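Local coordinates for protein pheromone from Euplotes raikovi Er-13 (PDB 6E6N) that probably acts as a secreted mating signal of the ciliate Euplotes raikovi, a small disulfide-bonded pheromone that carries mating-type identity between cells, at residues A[15-20]-A[25-30]. Numbering follows the deposited sequence.
Sequences GCDAAC and EATMGC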
loop_
_atom_site.group_PDB
_atom_site.type_symbol
_atom_site.label_atom_id
_atom_site.label_comp_id
_atom_site.label_asym_id
_atom_site.label_seq_id
_atom_site.Cartn_x
_atom_site.Cartn_y
_atom_site.Cartn_z
ATOM N N GLY A 15 5.352 4.611 -1.388
ATOM C CA GLY A 15 4.467 4.885 -0.320
ATOM C C GLY A 15 3.889 3.640 0.305
ATOM O O GLY A 15 3.725 3.550 1.505
ATOM N N CYS A 16 3.528 2.669 -0.526
ATOM C CA CYS A 16 3.106 1.399 0.007
ATOM C C CYS A 16 4.209 0.746 0.831
ATOM O O CYS A 16 3.966 0.201 1.922
ATOM C CB CYS A 16 2.669 0.397 -1.070
ATOM S SG CYS A 16 1.097 0.692 -1.884
ATOM N N ASP A 17 5.440 0.712 0.301
ATOM C CA ASP A 17 6.502 0.094 1.044
ATOM C C ASP A 17 6.720 0.707 2.439
ATOM O O ASP A 17 6.854 -0.014 3.444
ATOM C CB ASP A 17 7.831 0.179 0.256
ATOM C CG ASP A 17 8.942 -0.496 1.004
ATOM O OD1 ASP A 17 8.940 -1.721 1.065
ATOM O OD2 ASP A 17 9.727 0.221 1.614
ATOM N N ALA A 18 6.733 2.025 2.497
ATOM C CA ALA A 18 6.996 2.731 3.762
ATOM C C ALA A 18 5.806 2.588 4.707
ATOM O O ALA A 18 6.005 2.309 5.895
ATOM C CB ALA A 18 7.259 4.196 3.489
ATOM N N ALA A 19 4.566 2.682 4.181
ATOM C CA ALA A 19 3.391 2.695 5.067
ATOM C C ALA A 19 3.074 1.295 5.573
ATOM O O ALA A 19 2.495 1.152 6.654
ATOM C CB ALA A 19 2.207 3.197 4.335
ATOM N N CYS A 20 3.509 0.243 4.873
ATOM C CA CYS A 20 3.078 -1.125 5.183
ATOM C C CYS A 20 4.167 -1.971 5.816
ATOM O O CYS A 20 3.894 -3.072 6.350
ATOM C CB CYS A 20 2.563 -1.773 3.921
ATOM S SG CYS A 20 1.226 -0.852 3.077
ATOM N N GLU A 25 3.051 -9.082 3.464
ATOM C CA GLU A 25 1.709 -9.379 3.039
ATOM C C GLU A 25 0.851 -8.112 2.822
ATOM O O GLU A 25 0.203 -7.893 1.753
ATOM C CB GLU A 25 1.137 -10.243 4.145
ATOM C CG GLU A 25 -0.208 -10.775 3.967
ATOM C CD GLU A 25 -0.532 -11.711 5.137
ATOM O OE1 GLU A 25 -1.028 -11.153 6.157
ATOM O OE2 GLU A 25 -0.344 -12.939 5.068
ATOM N N ALA A 26 0.860 -7.212 3.796
ATOM C CA ALA A 26 0.159 -5.947 3.621
ATOM C C ALA A 26 0.734 -5.091 2.523
ATOM O O ALA A 26 0.017 -4.407 1.768
ATOM C CB ALA A 26 0.157 -5.191 4.964
ATOM N N THR A 27 2.062 -5.094 2.410
ATOM C CA THR A 27 2.690 -4.315 1.362
ATOM C C THR A 27 2.186 -4.769 -0.032
ATOM O O THR A 27 1.886 -3.972 -0.888
ATOM C CB THR A 27 4.237 -4.423 1.438
ATOM O OG1 THR A 27 4.677 -3.952 2.719
ATOM C CG2 THR A 27 4.928 -3.618 0.342
ATOM N N MET A 28 2.193 -6.092 -0.205
ATOM C CA MET A 28 1.681 -6.721 -1.441
ATOM C C MET A 28 0.256 -6.263 -1.691
ATOM O O MET A 28 -0.050 -5.807 -2.786
ATOM C CB MET A 28 1.834 -8.219 -1.323
ATOM C CG MET A 28 1.230 -9.035 -2.479
ATOM S SD MET A 28 -0.570 -9.354 -2.294
ATOM C CE MET A 28 -0.562 -10.405 -0.835
ATOM N N GLY A 29 -0.601 -6.280 -0.660
ATOM C CA GLY A 29 -2.017 -5.819 -0.823
ATOM C C GLY A 29 -2.126 -4.382 -1.269
ATOM O O GLY A 29 -2.963 -4.032 -2.108
ATOM N N CYS A 30 -1.268 -3.554 -0.691
ATOM C CA CYS A 30 -1.271 -2.174 -1.048
ATOM C C CYS A 30 -0.886 -1.962 -2.506
ATOM O O CYS A 30 -1.554 -1.219 -3.229
ATOM C CB CYS A 30 -0.357 -1.415 -0.117
ATOM S SG CYS A 30 -0.265 0.413 -0.325
HETATM O O HOH W 1 7.153 -2.915 3.155
#
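Cys16 and Cys30 join the two helices covalently: their SG atoms lie 2.1 Å apart, and the bridge has a chi3 of -76°. With chi1 at -177° the sulfur of Cys30 is turned directly opposite the backbone N and reaches across to helix 13-20, and both cysteines are buried.

Packing continues from this bond toward the end of helix 13-20. Cys20 SG, itself bonded to Cys3 of helix 2-8, rests 3.6 Å from Cys30 CB, bringing two disulfides side by side. Cys20 CB sits 3.3 Å from the hydroxyl oxygen OG1 of Thr27, while Cys20 CB and Ala26 CB meet more loosely, at 4.3 Å. The other branch of Thr27, CG2, reaches Asp17 CA at 4.1 Å.

No direct hydrogen bond crosses between the segments; a water does the polar work instead, donating to Asp17 O (2.9 Å) and to Thr27 OG1 (2.7 Å). The same hydroxyl gives its proton to Asp23 O, so it is gripped as donor and acceptor, which fixes its rotation.

The segment axes run roughly antiparallel, at 146°, and come within 8.7 Å of each other. Neighbouring antiparallel helices tied by disulfides are characteristic of the three-helix bundle of Euplotes pheromones; here the Cys16-Cys30 bridge ties helix 13-20 to helix 24-37.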